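Side-chain contacts in putative glycyl-glycine endopeptidase lytM (Ruminococcus gnavus, PDB 3NYY), which probably acts as a metal-dependent endopeptidase of the M23 family, combining a LytM-type N-terminal region with a peptidase region: residues A[44-49]-A[78-83]; A[39-44]-A[86-91]; A[154-157]-A[161-164]; A[11-16]-A[228-233]. All blocks are in the same frame, centred on the assembly; numbering follows the deposited sequence. Where two conformers were deposited one is given.

Interaction 1 (A[44-49]-A[78-83])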
# COMPACT_ATOMS: atom_id res chain seq x y z
N TYR A 44 -8.51 -19.67 16.28
CA TYR A 44 -7.10 -19.49 16.05
C TYR A 44 -6.53 -18.42 16.96
O TYR A 44 -5.48 -18.65 17.60
CB TYR A 44 -6.88 -19.15 14.59
CG TYR A 44 -5.50 -18.75 14.24
CD1 TYR A 44 -4.49 -19.70 14.12
CD2 TYR A 44 -5.18 -17.42 13.99
CE1 TYR A 44 -3.20 -19.35 13.77
CE2 TYR A 44 -3.87 -17.06 13.64
CZ TYR A 44 -2.89 -18.04 13.54
OH TYR A 44 -1.61 -17.69 13.22
N TRP A 45 -7.23 -17.29 17.08
CA TRP A 45 -6.77 -16.23 17.99
C TRP A 45 -6.79 -16.64 19.45
O TRP A 45 -5.90 -16.28 20.22
CB TRP A 45 -7.53 -14.94 17.78
CG TRP A 45 -7.24 -14.28 16.44
CD1 TRP A 45 -6.03 -14.27 15.75
CD2 TRP A 45 -8.17 -13.54 15.62
NE1 TRP A 45 -6.18 -13.58 14.57
CE2 TRP A 45 -7.47 -13.13 14.47
CE3 TRP A 45 -9.53 -13.22 15.76
CZ2 TRP A 45 -8.08 -12.37 13.44
CZ3 TRP A 45 -10.16 -12.49 14.74
CH2 TRP A 45 -9.43 -12.08 13.59
N MSE A 46 -7.84 -17.36 19.87
CA MSE A 46 -7.89 -17.83 21.23
C MSE A 46 -6.78 -18.81 21.55
O MSE A 46 -6.12 -18.69 22.58
CB MSE A 46 -9.26 -18.47 21.54
CG MSE A 46 -10.38 -17.46 21.74
SE MSE A 46 -10.14 -16.31 23.25
CE MSE A 46 -9.87 -14.68 22.51
N ALA A 47 -6.53 -19.75 20.64
CA ALA A 47 -5.56 -20.80 20.88
C ALA A 47 -4.13 -20.25 20.84
O ALA A 47 -3.26 -20.84 21.48
CB ALA A 47 -5.73 -21.92 19.86
N THR A 48 -3.88 -19.18 20.08
CA THR A 48 -2.55 -18.57 19.93
C THR A 48 -2.36 -17.27 20.73
O THR A 48 -1.32 -16.62 20.59
CB THR A 48 -2.24 -18.23 18.47
OG1 THR A 48 -3.19 -17.26 18.01
CG2 THR A 48 -2.29 -19.51 17.56
N ASP A 49 -3.35 -16.89 21.56
CA ASP A 49 -3.36 -15.61 22.25
C ASP A 49 -3.05 -14.48 21.22
O ASP A 49 -2.17 -13.64 21.44
CB ASP A 49 -2.33 -15.60 23.40
CG ASP A 49 -2.56 -16.70 24.43
OD1 ASP A 49 -3.68 -17.30 24.46
OD2 ASP A 49 -1.61 -16.97 25.21
N ASP A 78 -20.01 -16.31 23.01
CA ASP A 78 -21.10 -15.90 22.11
C ASP A 78 -20.84 -14.52 21.51
O ASP A 78 -20.90 -14.34 20.29
CB ASP A 78 -22.47 -15.96 22.77
CG ASP A 78 -22.95 -17.42 22.97
OD1 ASP A 78 -22.47 -18.37 22.28
OD2 ASP A 78 -23.81 -17.60 23.83
N ALA A 79 -20.49 -13.55 22.36
CA ALA A 79 -20.25 -12.19 21.83
C ALA A 79 -19.02 -12.12 20.93
O ALA A 79 -19.02 -11.42 19.92
CB ALA A 79 -20.12 -11.18 22.98
N TYR A 80 -17.97 -12.83 21.34
CA TYR A 80 -16.73 -12.86 20.62
C TYR A 80 -16.84 -13.47 19.25
O TYR A 80 -16.36 -12.87 18.28
CB TYR A 80 -15.68 -13.61 21.41
CG TYR A 80 -14.40 -13.93 20.69
CD1 TYR A 80 -13.50 -12.93 20.34
CD2 TYR A 80 -14.06 -15.22 20.37
CE1 TYR A 80 -12.30 -13.22 19.72
CE2 TYR A 80 -12.86 -15.53 19.77
CZ TYR A 80 -11.97 -14.53 19.43
OH TYR A 80 -10.76 -14.77 18.83
N VAL A 81 -17.45 -14.64 19.16
CA VAL A 81 -17.57 -15.29 17.84
C VAL A 81 -18.53 -14.49 16.92
O VAL A 81 -18.35 -14.47 15.70
CB VAL A 81 -18.00 -16.78 17.94
CG1 VAL A 81 -19.49 -16.97 18.43
CG2 VAL A 81 -17.73 -17.50 16.60
N GLN A 82 -19.51 -13.81 17.51
CA GLN A 82 -20.41 -12.97 16.71
C GLN A 82 -19.58 -11.85 16.08
O GLN A 82 -19.81 -11.54 14.90
CB GLN A 82 -21.55 -12.41 17.53
CG GLN A 82 -22.44 -11.42 16.78
CD GLN A 82 -23.53 -10.88 17.69
OE1 GLN A 82 -23.26 -10.41 18.80
NE2 GLN A 82 -24.78 -10.99 17.25
N SER A 83 -18.63 -11.24 16.84
CA SER A 83 -17.78 -10.19 16.29
C SER A 83 -16.90 -10.72 15.15
O SER A 83 -16.78 -10.07 14.10
CB SER A 83 -16.93 -9.50 17.37
OG SER A 83 -17.78 -8.89 18.33
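Tyr80 reaches from helix 77-88 toward helix 37-48, where its ring meets Met46 and its hydroxyl meets Trp45. Met46, present as selenomethionine, comes from the opposite direction and lays its terminal methyl over one face of the phenol: CE lies 4.2 Å from the Tyr80 ring centroid, 27° off the ring normal, a CH-pi contact. The selenium stands obliquely to the ring, its SE atom 4.9 Å from the Tyr80 centroid, so the pair is also a Met-aromatic contact. Bends at chi2 (-64°) and chi3 (112°) fold the end of the Met46 chain so that CE comes over the ring, while CG, nearer the backbone, approaches Tyr80 CE2 at 3.7 Å. The contact joins two helices of the N-terminal LytM region through long side chains, for even the nearest CA atoms, those of Met46 and Tyr80, are 10.2 Å apart. Leu8 of helix 4-8 touches both Met46 and Tyr80. Trp45 meets the phenol differently: Tyr80 OH lies at the edge of the indole, in its plane, 3.4 Å from Trp45 CB and 3.7 Å from Trp45 CE3. That buried hydroxyl is hydrogen-bonded to the carbonyl O of Gly42, while Trp45 NE1 is bonded to Pro22 O. A phenylalanine in place of Tyr80 would probably leave the Gly42 carbonyl without this donor and open a small gap beside the Trp45 edge.

Interaction 2 (A[39-44]-A[86-91])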
# COMPACT_ATOMS: atom_id res chain seq x y z
N ARG A 39 -15.65 -18.17 12.77
CA ARG A 39 -15.44 -19.10 13.88
C ARG A 39 -13.99 -19.54 13.95
O ARG A 39 -13.41 -19.55 15.05
CB ARG A 39 -16.31 -20.34 13.74
CG ARG A 39 -16.30 -21.20 14.97
CD ARG A 39 -16.85 -22.60 14.68
NE ARG A 39 -15.86 -23.37 13.92
CZ ARG A 39 -15.90 -24.71 13.74
NH1 ARG A 39 -16.88 -25.42 14.24
NH2 ARG A 39 -14.91 -25.31 13.08
N ASP A 40 -13.44 -19.98 12.83
CA ASP A 40 -12.11 -20.59 12.81
C ASP A 40 -11.00 -19.58 13.09
O ASP A 40 -10.09 -19.87 13.86
CB ASP A 40 -11.88 -21.36 11.52
CG ASP A 40 -12.77 -22.60 11.42
OD1 ASP A 40 -13.45 -22.96 12.41
OD2 ASP A 40 -12.78 -23.20 10.32
N VAL A 41 -11.13 -18.37 12.56
CA VAL A 41 -10.14 -17.32 12.88
C VAL A 41 -10.24 -16.93 14.37
O VAL A 41 -9.24 -16.72 15.06
CB VAL A 41 -10.20 -16.09 11.93
CG1 VAL A 41 -11.39 -15.13 12.28
CG2 VAL A 41 -8.83 -15.43 11.88
N GLY A 42 -11.46 -16.89 14.89
CA GLY A 42 -11.69 -16.63 16.30
C GLY A 42 -11.03 -17.68 17.19
O GLY A 42 -10.42 -17.34 18.19
N LEU A 43 -11.17 -18.94 16.79
CA LEU A 43 -10.54 -20.05 17.52
C LEU A 43 -9.02 -20.00 17.44
O LEU A 43 -8.33 -20.28 18.41
CB LEU A 43 -11.08 -21.39 17.02
CG LEU A 43 -12.55 -21.63 17.41
CD1 LEU A 43 -13.15 -22.79 16.58
CD2 LEU A 43 -12.73 -21.86 18.89
N TYR A 44 -8.51 -19.67 16.28
CA TYR A 44 -7.10 -19.49 16.05
C TYR A 44 -6.53 -18.42 16.96
O TYR A 44 -5.48 -18.65 17.60
CB TYR A 44 -6.88 -19.15 14.59
CG TYR A 44 -5.50 -18.75 14.24
CD1 TYR A 44 -4.49 -19.70 14.12
CD2 TYR A 44 -5.18 -17.42 13.99
CE1 TYR A 44 -3.20 -19.35 13.77
CE2 TYR A 44 -3.87 -17.06 13.64
CZ TYR A 44 -2.89 -18.04 13.54
OH TYR A 44 -1.61 -17.69 13.22
N ALA A 86 -19.09 -11.36 12.17
CA ALA A 86 -19.58 -10.10 11.58
C ALA A 86 -18.54 -9.57 10.57
O ALA A 86 -18.93 -9.00 9.55
CB ALA A 86 -19.83 -9.06 12.67
N ILE A 87 -17.24 -9.73 10.83
CA ILE A 87 -16.19 -9.29 9.92
C ILE A 87 -16.05 -10.24 8.71
O ILE A 87 -15.90 -9.79 7.58
CB ILE A 87 -14.84 -9.16 10.62
CG1 ILE A 87 -14.93 -8.10 11.70
CG2 ILE A 87 -13.63 -8.81 9.68
CD1 ILE A 87 -13.76 -8.17 12.67
N TRP A 88 -16.07 -11.54 8.99
CA TRP A 88 -15.61 -12.56 8.04
C TRP A 88 -16.74 -13.24 7.28
O TRP A 88 -16.56 -13.53 6.10
CB TRP A 88 -14.74 -13.64 8.72
CG TRP A 88 -13.43 -13.10 9.13
CD1 TRP A 88 -13.18 -12.36 10.23
CD2 TRP A 88 -12.20 -13.21 8.40
NE1 TRP A 88 -11.83 -11.99 10.25
CE2 TRP A 88 -11.22 -12.50 9.14
CE3 TRP A 88 -11.83 -13.81 7.21
CZ2 TRP A 88 -9.91 -12.39 8.72
CZ3 TRP A 88 -10.47 -13.75 6.81
CH2 TRP A 88 -9.54 -13.03 7.55
N ASN A 89 -17.88 -13.51 7.90
CA ASN A 89 -18.83 -14.47 7.34
C ASN A 89 -19.78 -13.95 6.27
O ASN A 89 -20.39 -14.76 5.53
CB ASN A 89 -19.61 -15.17 8.44
CG ASN A 89 -18.80 -16.23 9.15
OD1 ASN A 89 -17.58 -16.11 9.28
ND2 ASN A 89 -19.46 -17.30 9.57
N ASP A 90 -19.96 -12.63 6.20
CA ASP A 90 -20.87 -12.01 5.24
C ASP A 90 -20.20 -11.63 3.92
O ASP A 90 -20.91 -11.26 2.97
CB ASP A 90 -21.60 -10.78 5.79
CG ASP A 90 -22.50 -11.08 6.98
OD1 ASP A 90 -22.88 -12.27 7.22
OD2 ASP A 90 -22.84 -10.10 7.69
N VAL A 91 -18.87 -11.69 3.84
CA VAL A 91 -18.14 -11.27 2.66
C VAL A 91 -18.21 -12.34 1.61
O VAL A 91 -17.60 -13.43 1.76
CB VAL A 91 -16.69 -10.91 3.02
CG1 VAL A 91 -15.82 -10.63 1.78
CG2 VAL A 91 -16.72 -9.63 3.99
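Val41 sets one methyl, CG1, over a face of the Trp88 indole, and this pair carries most of the contact between helix 37-48 and the end of helix 77-88. The methyl lies over the pyrrole part, 3.9 Å from the centroid of the Trp88 five-membered ring and 17° off its normal, a CH-pi contact. Its nearest ring atom is NE1, with Val41 CG1 and Trp88 NE1 3.8 Å apart. The two side chains cross at about a right angle, and a chi1 of 78° places Val41 CG1 between the backbone N and the carbonyl carbon, from where it projects onto the indole. The indole N-H is bonded to Gln21 OE1, which helps fix the turn of the ring that receives the methyl. Farther out, Asn89 comes alongside the backbone of Arg39 and ties the end of helix 77-88 to the start of helix 37-48: its OD1 accepts from Gly38 N and its ND2 donates to Asp36 OD1, an oxygen that also accepts from Arg39 N. The Arg39 side chain leads away and forms a side-on salt bridge with its neighbour Asp40, NE at 2.9 Å and NH2 at 2.8 Å both meeting Asp40 OD1 in the guanidinium plane. Tyr30 OH bonds the other carboxylate oxygen, and Gln65 takes Arg39 NH1. Leu31 of helix 25-31 packs on both Val41 and Trp88, whereas helix 61-71 meets Arg39 and Leu43 through Tyr68.

Interaction 3 (A[154-157]-A[161-164])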
# COMPACT_ATOMS: atom_id res chain seq x y z
N GLY A 154 -23.95 9.78 1.60
CA GLY A 154 -23.75 11.23 1.40
C GLY A 154 -22.33 11.65 1.65
O GLY A 154 -21.45 10.83 1.88
N TRP A 155 -22.12 12.96 1.62
CA TRP A 155 -20.82 13.51 1.76
C TRP A 155 -20.34 13.54 3.21
O TRP A 155 -21.10 13.92 4.11
CB TRP A 155 -20.86 14.98 1.30
CG TRP A 155 -19.53 15.67 1.32
CD1 TRP A 155 -19.07 16.53 2.26
CD2 TRP A 155 -18.52 15.58 0.32
NE1 TRP A 155 -17.83 16.99 1.92
CE2 TRP A 155 -17.46 16.41 0.73
CE3 TRP A 155 -18.41 14.87 -0.88
CZ2 TRP A 155 -16.29 16.52 -0.02
CZ3 TRP A 155 -17.27 15.04 -1.63
CH2 TRP A 155 -16.23 15.84 -1.20
N LEU A 156 -19.07 13.23 3.39
CA LEU A 156 -18.32 13.59 4.61
C LEU A 156 -17.05 14.31 4.20
O LEU A 156 -16.45 13.96 3.20
CB LEU A 156 -17.93 12.37 5.45
CG LEU A 156 -19.00 11.59 6.18
CD1 LEU A 156 -18.34 10.38 6.93
CD2 LEU A 156 -19.80 12.43 7.15
N GLU A 157 -16.62 15.34 4.96
CA GLU A 157 -15.38 16.06 4.61
C GLU A 157 -14.19 15.11 4.41
O GLU A 157 -13.45 15.24 3.44
CB GLU A 157 -15.02 17.15 5.66
CG GLU A 157 -13.77 17.97 5.28
CD GLU A 157 -13.51 19.13 6.23
OE1 GLU A 157 -13.56 18.93 7.46
OE2 GLU A 157 -13.25 20.24 5.73
N TRP A 161 -17.64 11.40 -1.07
CA TRP A 161 -18.90 10.69 -1.29
C TRP A 161 -18.70 9.27 -0.75
O TRP A 161 -17.89 8.47 -1.29
CB TRP A 161 -19.27 10.60 -2.77
CG TRP A 161 -19.49 11.92 -3.38
CD1 TRP A 161 -18.72 12.53 -4.36
CD2 TRP A 161 -20.48 12.88 -3.00
NE1 TRP A 161 -19.24 13.78 -4.65
CE2 TRP A 161 -20.31 14.01 -3.82
CE3 TRP A 161 -21.56 12.87 -2.06
CZ2 TRP A 161 -21.12 15.13 -3.70
CZ3 TRP A 161 -22.37 13.98 -1.96
CH2 TRP A 161 -22.18 15.08 -2.80
N ARG A 162 -19.39 8.97 0.34
CA ARG A 162 -19.32 7.68 0.96
C ARG A 162 -20.68 7.04 1.06
O ARG A 162 -21.73 7.70 0.99
CB ARG A 162 -18.61 7.73 2.33
CG ARG A 162 -19.25 8.54 3.47
CD ARG A 162 -20.41 7.77 4.10
NE ARG A 162 -20.86 8.23 5.41
CZ ARG A 162 -21.73 9.21 5.61
NH1 ARG A 162 -22.27 9.90 4.59
NH2 ARG A 162 -22.05 9.53 6.86
N ILE A 163 -20.64 5.74 1.20
CA ILE A 163 -21.85 4.96 1.41
C ILE A 163 -21.51 3.90 2.44
O ILE A 163 -20.41 3.34 2.42
CB ILE A 163 -22.41 4.37 0.06
CG1 ILE A 163 -23.80 3.78 0.25
CG2 ILE A 163 -21.42 3.43 -0.62
CD1 ILE A 163 -24.52 3.51 -1.08
N GLY A 164 -22.48 3.60 3.31
CA GLY A 164 -22.31 2.62 4.37
C GLY A 164 -23.40 1.56 4.31
O GLY A 164 -24.57 1.88 4.18
O HOH W 1 -23.67 12.40 4.84
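Trp155 drives the edge of its indole into the face of Trp161, a tightly packed part of this contact. The CE3 atom of Trp155 sits over the centre of the Trp161 ring system, 3.6 Å from Trp161 CD2, and the ring planes stand at 74°, a T-shaped (edge-to-face) stack. Both indoles lie on the same face of the antiparallel pairing, where Trp155 and Trp161 form a non-hydrogen-bonded pair. Replacing Trp161 with an alanine would probably strip the edge of Trp155 of this aromatic face and leave its indole freer to turn. Next along, Gly154 and Arg162 form the hydrogen-bonded pair, joined by Gly154 N to Arg162 O at 3.1 Å and Arg162 N to Gly154 O at 3.2 Å. The Arg162 side chain, bent at chi2 (79°), turns toward the opposite strand and brings the edge of its guanidinium to Gly154, whose O also receives a weak bond from Arg162 NH1 at 3.0 Å. Partly exposed Leu156 covers the guanidinium face at the margin of the contact, and on this more open side a water bridges Arg162 NH1 and Trp155 O. The arrangement is the end of a beta hairpin at the surface of the M23 region, with strand 162-166 continuing into its main antiparallel sheet.

Interaction 4 (A[11-16]-A[228-233])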
# COMPACT_ATOMS: atom_id res chain seq x y z
N PRO A 11 -14.72 -7.03 26.71
CA PRO A 11 -15.18 -6.88 25.33
C PRO A 11 -14.00 -6.91 24.36
O PRO A 11 -12.94 -6.28 24.62
CB PRO A 11 -15.87 -5.51 25.35
CG PRO A 11 -16.30 -5.34 26.78
CD PRO A 11 -15.17 -5.91 27.56
N VAL A 12 -14.15 -7.68 23.29
CA VAL A 12 -12.99 -7.96 22.44
C VAL A 12 -12.78 -6.93 21.34
O VAL A 12 -11.65 -6.69 20.94
CB VAL A 12 -13.06 -9.39 21.87
CG1 VAL A 12 -11.77 -9.76 21.11
CG2 VAL A 12 -13.26 -10.40 23.04
N VAL A 13 -13.85 -6.28 20.87
CA VAL A 13 -13.76 -5.38 19.70
C VAL A 13 -12.74 -4.26 19.86
O VAL A 13 -11.97 -3.98 18.93
CB VAL A 13 -15.14 -4.83 19.27
CG1 VAL A 13 -15.01 -3.83 18.12
CG2 VAL A 13 -16.06 -6.04 18.82
N SER A 14 -12.66 -3.65 21.04
CA SER A 14 -11.70 -2.56 21.27
C SER A 14 -10.29 -3.00 21.65
O SER A 14 -9.39 -2.15 21.80
CB SER A 14 -12.24 -1.58 22.31
OG SER A 14 -12.51 -2.21 23.51
N GLN A 15 -10.04 -4.31 21.75
CA GLN A 15 -8.69 -4.77 22.06
C GLN A 15 -7.81 -4.58 20.83
O GLN A 15 -8.16 -5.01 19.73
CB GLN A 15 -8.68 -6.24 22.51
CG GLN A 15 -9.55 -6.45 23.77
CD GLN A 15 -9.53 -7.87 24.34
OE1 GLN A 15 -8.63 -8.64 24.08
NE2 GLN A 15 -10.59 -8.24 25.08
N PRO A 16 -6.66 -3.93 21.00
CA PRO A 16 -5.81 -3.64 19.84
C PRO A 16 -5.45 -4.86 18.98
O PRO A 16 -5.43 -4.75 17.74
CB PRO A 16 -4.56 -3.07 20.47
CG PRO A 16 -5.07 -2.36 21.68
CD PRO A 16 -6.14 -3.27 22.21
N GLU A 228 -20.21 3.11 20.72
CA GLU A 228 -19.15 3.52 19.80
C GLU A 228 -19.00 2.60 18.59
O GLU A 228 -19.05 1.39 18.73
CB GLU A 228 -17.83 3.56 20.57
CG GLU A 228 -16.68 4.22 19.83
CD GLU A 228 -15.36 4.06 20.58
OE1 GLU A 228 -15.37 3.38 21.64
OE2 GLU A 228 -14.34 4.58 20.08
N GLU A 229 -18.77 3.19 17.41
CA GLU A 229 -18.42 2.41 16.23
C GLU A 229 -16.91 2.33 16.21
O GLU A 229 -16.25 3.37 16.27
CB GLU A 229 -18.94 3.08 14.97
CG GLU A 229 -20.47 3.06 14.88
CD GLU A 229 -21.03 1.77 14.41
OE1 GLU A 229 -20.26 0.82 14.19
OE2 GLU A 229 -22.26 1.66 14.30
N ILE A 230 -16.39 1.11 16.17
CA ILE A 230 -14.96 0.81 16.29
C ILE A 230 -14.47 0.27 14.96
O ILE A 230 -14.96 -0.76 14.51
CB ILE A 230 -14.66 -0.30 17.36
CG1 ILE A 230 -15.32 0.01 18.71
CG2 ILE A 230 -13.14 -0.59 17.52
CD1 ILE A 230 -14.79 1.26 19.37
N SER A 231 -13.48 0.92 14.37
CA SER A 231 -12.87 0.39 13.16
C SER A 231 -11.99 -0.84 13.46
O SER A 231 -11.30 -0.91 14.49
CB SER A 231 -12.04 1.47 12.47
OG SER A 231 -10.98 1.93 13.33
N VAL A 232 -12.02 -1.79 12.53
CA VAL A 232 -11.15 -2.98 12.55
C VAL A 232 -10.47 -3.11 11.20
O VAL A 232 -10.96 -2.59 10.20
CB VAL A 232 -11.96 -4.28 12.89
CG1 VAL A 232 -12.70 -4.09 14.20
CG2 VAL A 232 -12.92 -4.64 11.76
N ASN A 233 -9.34 -3.80 11.18
CA ASN A 233 -8.53 -3.91 9.97
C ASN A 233 -9.23 -4.73 8.89
O ASN A 233 -9.42 -5.94 9.07
CB ASN A 233 -7.18 -4.54 10.33
CG ASN A 233 -6.15 -4.45 9.23
OD1 ASN A 233 -6.37 -3.80 8.19
ND2 ASN A 233 -4.95 -5.06 9.49
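Val13 and Ile230 meet through their aliphatic branches, and this packing accounts for most of what the two segments share. One methyl of Val13 does the touching: CG1 lies 3.6 Å from Ile230 CB and 3.8 Å from Ile230 CG2, so it rests against the branch point of the isoleucine and not at the end of its chain. With CG1 opposite the backbone N about the CA-CB bond (chi1 176°), Val13 directs that methyl at the strand. The two side chains run obliquely to each other. Ser14 adds a looser touch, its CA 4.5 Å from Ile230 CG2.

No hydrogen bond joins the two segments directly, and the polar groups work within each one or toward neighbours. Residues Val12 to Gln15 form a type I beta turn, closed by Gln15 N bonding Val12 O at 3.0 Å. The Gln15 side chain reaches back so that NE2 donates to Pro11 O at 3.1 Å, arriving from above the carbonyl plane; Arg7 O is a second acceptor for NE2. Ser14 OG is bonded to Glu225 of strand 216-225, which gives the turn a polar hold on the sheet beside the apolar one. Ile230 in turn is held by backbone bonding with Leu223 of the same strand.

The arrangement is consistent with interdomain packing: a beta turn between helices 4-8 and 16-20, in the LytM N-terminal region, lies against strand 228-232 of the M23 antiparallel sheet.

Interactions 1 and 2 are neighbours, their centres about 9 Å apart, and both join helix 37-48 to helix 77-88 within the LytM N-terminal region; Trp45 of the first packs on Trp88 of the second. Interaction 4 lies about 13 Å from interaction 1 and about 15 Å from interaction 2, centre to centre, touching both, and its 11-16 turn and 228-232 strand bring together the two family regions. Interaction 3 stands apart, about 22 to 32 Å from the other centres, but reaches the same antiparallel sheet as interaction 4. Along the chain, interaction 4 spans all the others, interaction 2 encloses interaction 1, and interaction 3 follows. The helical packing is therefore continuous with the interface to the peptidase sheet.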